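PDB 3GG9: D-3-phosphoglycerate dehydrogenase oxidoreductase protein from Ralstonia solanacearum, which probably oxidises D-3-phosphoglycerate with NAD as the electron acceptor. Local coordinates for residues Ala236-Thr239 / Arg240-Pro243; Met261-Ala264 / Leu265-Arg269. All blocks are in the same frame, centred on the assembly; numbering follows the deposited sequence.

Both contacts are local ones at the C-terminal ends of short helices in the seven-stranded parallel sheet domain, and both are partly buried. Contact 1 ends helix 235-238 with a type I turn and a salt bridge on the side that faces helix 209-215. Contact 2 ends helix 260-267 with a Schellman motif, and its side-chain contacts are mostly apolar or aliphatic-to-polar. Buried hydrophobic residues serve both: Leu238 and Met241 pack on strand 246-249, Met261 and Leu265 on strand 272-275, and Ala264 against helix 235-238. The two helix ends meet where Leu238 CB packs on Ala264 CB at 3.5 Å and Arg269 reaches back to the chain after helix 235-238.

Contact 1: Ala236-Thr239 / Arg240-Pro243; sequences ADLT and RMKP
The guanidinium of Arg240 was modelled in two positions; in the one described it carries the carbonyl O of Ala236 over one face, and at its edge it meets the carboxylate of Asp237. Its NH1 donates to Asp237 OD2 at 2.9 Å, a salt bridge that holds for this position alone. The oxygen lies almost in the guanidinium plane but is met on its anti side, and NH1 stands somewhat out of the carboxylate plane. The two flat groups are turned 33° apart. A single oxygen and a single nitrogen make the bridge, while Asp237 OD1 accepts from Thr234 N. Asp237 and Arg240 run side by side, and the arginine chain, bent at chi2 and chi3 (111° and 50°), folds back along the last helical turn to bring NH1 to the acid. An arginine suits this place because its long aliphatic part can lie along the backbone before its charge reaches the aspartate.

Behind the bridge the chain closes a type I turn from Leu238 to Met241. Met241 N donates to Leu238 O at 3.0 Å, and Arg240 N to Asp237 O at 3.2 Å. On the inner side Leu238 CD2 touches Met241 SD at 3.9 Å, and both side chains also pack on Phe247 of strand 246-249.

Thr239 OG1 pairs with Val235 O. In the same arginine position Arg240 NE is buried without a partner in the model. Asp237 links Thr234, just before the helix, with Arg240 in the turn that follows it: one carboxylate serves a backbone N-H and an arginine across the helix end.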
loop_
_atom_site.group_PDB
_atom_site.type_symbol
_atom_site.label_atom_id
_atom_site.label_comp_id
_atom_site.label_asym_id
_atom_site.label_seq_id
_atom_site.Cartn_x
_atom_site.Cartn_y
_atom_site.Cartn_z
ATOM N N ALA A 236 13.695 -11.609 -21.929
ATOM C CA ALA A 236 13.350 -13.032 -21.973
ATOM C C ALA A 236 12.877 -13.504 -20.596
ATOM O O ALA A 236 11.876 -14.224 -20.489
ATOM C CB ALA A 236 14.528 -13.877 -22.459
ATOM N N ASP A 237 13.586 -13.074 -19.555
ATOM C CA ASP A 237 13.211 -13.379 -18.165
ATOM C C ASP A 237 11.828 -12.836 -17.809
ATOM O O ASP A 237 10.995 -13.546 -17.258
ATOM C CB ASP A 237 14.236 -12.783 -17.195
ATOM C CG ASP A 237 15.612 -13.432 -17.309
ATOM O OD1 ASP A 237 16.625 -12.700 -17.214
ATOM O OD2 ASP A 237 15.677 -14.669 -17.479
ATOM N N LEU A 238 11.609 -11.547 -18.065
ATOM C CA LEU A 238 10.312 -10.917 -17.800
ATOM C C LEU A 238 9.155 -11.522 -18.603
ATOM O O LEU A 238 8.064 -11.686 -18.083
ATOM C CB LEU A 238 10.402 -9.407 -18.058
ATOM C CG LEU A 238 11.304 -8.625 -17.103
ATOM C CD1 LEU A 238 11.482 -7.209 -17.620
ATOM C CD2 LEU A 238 10.754 -8.634 -15.658
ATOM N N THR A 239 9.378 -11.856 -19.877
ATOM C CA THR A 239 8.292 -12.428 -20.683
ATOM C C THR A 239 7.997 -13.898 -20.340
ATOM O O THR A 239 7.060 -14.481 -20.859
ATOM C CB THR A 239 8.500 -12.217 -22.206
ATOM O OG1 THR A 239 9.789 -12.691 -22.572
ATOM C CG2 THR A 239 8.391 -10.718 -22.567
ATOM N N ARG A 240 8.792 -14.469 -19.437
ATOM C CA ARG A 240 8.556 -15.786 -18.850
ATOM C C ARG A 240 7.448 -15.705 -17.793
ATOM O O ARG A 240 6.807 -16.708 -17.457
ATOM C CB ARG A 240 9.848 -16.249 -18.174
ATOM C CG ARG A 240 10.096 -17.728 -18.164
ATOM C CD ARG A 240 11.259 -18.142 -19.042
ATOM N NE ARG A 240 12.469 -17.362 -18.786
ATOM C CZ ARG A 240 13.648 -17.603 -19.351
ATOM N NH1 ARG A 240 14.694 -16.826 -19.077
ATOM N NH2 ARG A 240 13.785 -18.619 -20.194
ATOM N N MET A 241 7.253 -14.497 -17.252
ATOM C CA MET A 241 6.305 -14.252 -16.154
ATOM C C MET A 241 4.849 -14.501 -16.546
ATOM O O MET A 241 4.494 -14.398 -17.725
ATOM C CB MET A 241 6.490 -12.838 -15.562
ATOM C CG MET A 241 7.845 -12.619 -14.837
ATOM S SD MET A 241 8.138 -11.024 -13.984
ATOM C CE MET A 241 7.001 -11.142 -12.603
ATOM N N LYS A 242 4.009 -14.834 -15.568
ATOM C CA LYS A 242 2.573 -14.979 -15.822
ATOM C C LYS A 242 1.966 -13.666 -16.354
ATOM O O LYS A 242 2.463 -12.586 -16.035
ATOM C CB LYS A 242 1.817 -15.391 -14.561
ATOM C CG LYS A 242 2.358 -16.627 -13.867
ATOM C CD LYS A 242 1.538 -16.919 -12.623
ATOM C CE LYS A 242 2.188 -18.003 -11.816
ATOM N NZ LYS A 242 1.314 -18.440 -10.675
ATOM N N PRO A 243 0.897 -13.761 -17.170
ATOM C CA PRO A 243 0.123 -12.577 -17.566
ATOM C C PRO A 243 -0.540 -11.829 -16.406
ATOM O O PRO A 243 -0.904 -10.684 -16.577
ATOM C CB PRO A 243 -0.969 -13.158 -18.471
ATOM C CG PRO A 243 -0.408 -14.433 -18.958
ATOM C CD PRO A 243 0.372 -14.981 -17.816
#

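Contact 2: Met261-Ala264 / Leu265-Arg269; sequences MVTA and LNRGR
Thr263 has CG2 anti to its backbone nitrogen and OG1 anti to the carbonyl carbon (chi1 -58°), which turns the methyl toward Arg267 and the hydroxyl back to Asn259 O, its hydrogen-bond partner. Arg267 then lays one face of its guanidinium over that methyl, with NH2 at 3.5 Å from Thr263 CG2. A beta-branched threonine serves both needs, a methyl for the arginine and a hydroxyl for the previous turn.

One residue earlier, Val262 CG1 lies 3.7 Å from Asn266 ND2, the two side chains running alongside each other. On the inner side Met261, its chi1 of 145° away from the staggered positions, brings its CE to 4.2 Å from Leu265 CG; a flexible thioether and a branched leucine can fill this buried place together.

The regular helix is held by Leu265 N to Met261 O and Asn266 N to Val262 O, both 2.9 Å and nearly straight. At the last turn the bonds are weaker and shared: Ala264 O receives weak bonds from the amides of Arg267, Gly268 and Arg269. Gly268, with phi 94°, closes a Schellman motif, whose two bonds back into that turn are Gly268 N to Leu265 O at 3.1 Å and the weak Arg269 N to Ala264 O. Positive phi is easy for glycine, where a side chain would press on the preceding carbonyl oxygen.

Helix 260-267 is the crossover of a beta-alpha-beta unit between strands 246-249 and 272-275. Met261 and Leu265 pack on Ala273 of strand 272-275, Val262 meets the loop residues Leu289 and Met292, and Thr263 and Arg267 lie against Val235 of helix 235-238.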
loop_
_atom_site.group_PDB
_atom_site.type_symbol
_atom_site.label_atom_id
_atom_site.label_comp_id
_atom_site.label_asym_id
_atom_site.label_seq_id
_atom_site.Cartn_x
_atom_site.Cartn_y
_atom_site.Cartn_z
ATOM N N MET A 261 11.841 -3.606 -19.356
ATOM C CA MET A 261 10.573 -3.548 -18.664
ATOM C C MET A 261 9.377 -3.005 -19.485
ATOM O O MET A 261 8.308 -3.632 -19.544
ATOM C CB MET A 261 10.776 -2.771 -17.374
ATOM C CG MET A 261 9.618 -1.941 -16.969
ATOM S SD MET A 261 9.250 -2.453 -15.348
ATOM C CE MET A 261 8.736 -4.145 -15.751
ATOM N N VAL A 262 9.557 -1.839 -20.098
ATOM C CA VAL A 262 8.546 -1.280 -20.983
ATOM C C VAL A 262 8.208 -2.324 -22.044
ATOM O O VAL A 262 7.029 -2.615 -22.257
ATOM C CB VAL A 262 9.012 0.040 -21.634
ATOM C CG1 VAL A 262 8.068 0.438 -22.800
ATOM C CG2 VAL A 262 9.100 1.157 -20.586
ATOM N N THR A 263 9.246 -2.915 -22.639
ATOM C CA THR A 263 9.089 -3.927 -23.689
ATOM C C THR A 263 8.254 -5.101 -23.196
ATOM O O THR A 263 7.276 -5.461 -23.831
ATOM C CB THR A 263 10.459 -4.399 -24.251
ATOM O OG1 THR A 263 11.174 -3.271 -24.779
ATOM C CG2 THR A 263 10.285 -5.455 -25.366
ATOM N N ALA A 264 8.599 -5.652 -22.031
ATOM C CA ALA A 264 7.866 -6.792 -21.496
ATOM C C ALA A 264 6.416 -6.449 -21.122
ATOM O O ALA A 264 5.497 -7.234 -21.406
ATOM C CB ALA A 264 8.605 -7.392 -20.311
ATOM N N LEU A 265 6.195 -5.282 -20.516
ATOM C CA LEU A 265 4.829 -4.863 -20.189
ATOM C C LEU A 265 3.976 -4.732 -21.441
ATOM O O LEU A 265 2.828 -5.176 -21.461
ATOM C CB LEU A 265 4.802 -3.567 -19.373
ATOM C CG LEU A 265 5.214 -3.675 -17.897
ATOM C CD1 LEU A 265 5.335 -2.282 -17.316
ATOM C CD2 LEU A 265 4.241 -4.518 -17.064
ATOM N N ASN A 266 4.561 -4.173 -22.495
ATOM C CA ASN A 266 3.883 -4.082 -23.788
ATOM C C ASN A 266 3.596 -5.431 -24.457
ATOM O O ASN A 266 2.718 -5.515 -25.304
ATOM C CB ASN A 266 4.640 -3.155 -24.738
ATOM C CG ASN A 266 4.425 -1.688 -24.414
ATOM O OD1 ASN A 266 3.477 -1.319 -23.726
ATOM N ND2 ASN A 266 5.318 -0.843 -24.906
ATOM N N ARG A 267 4.317 -6.482 -24.075
ATOM C CA ARG A 267 4.020 -7.821 -24.602
ATOM C C ARG A 267 3.080 -8.624 -23.685
ATOM O O ARG A 267 2.646 -9.731 -24.030
ATOM C CB ARG A 267 5.303 -8.590 -24.977
ATOM C CG ARG A 267 6.269 -7.792 -25.876
ATOM C CD ARG A 267 6.910 -8.604 -26.990
ATOM N NE ARG A 267 8.095 -9.367 -26.590
ATOM C CZ ARG A 267 9.354 -9.088 -26.946
ATOM N NH1 ARG A 267 10.342 -9.870 -26.530
ATOM N NH2 ARG A 267 9.637 -8.039 -27.711
ATOM N N GLY A 268 2.758 -8.051 -22.522
ATOM C CA GLY A 268 1.711 -8.575 -21.650
ATOM C C GLY A 268 2.153 -9.513 -20.541
ATOM O O GLY A 268 1.310 -10.042 -19.804
ATOM N N ARG A 269 3.462 -9.751 -20.454
ATOM C CA ARG A 269 4.083 -10.587 -19.397
ATOM C C ARG A 269 5.325 -9.852 -18.891
ATOM O O ARG A 269 6.245 -9.610 -19.666
ATOM C CB ARG A 269 4.467 -11.978 -19.911
ATOM C CG ARG A 269 3.282 -12.792 -20.433
ATOM C CD ARG A 269 3.712 -13.973 -21.282
ATOM N NE ARG A 269 3.932 -15.131 -20.435
ATOM C CZ ARG A 269 3.067 -16.123 -20.268
ATOM N NH1 ARG A 269 3.375 -17.115 -19.447
ATOM N NH2 ARG A 269 1.917 -16.135 -20.926
#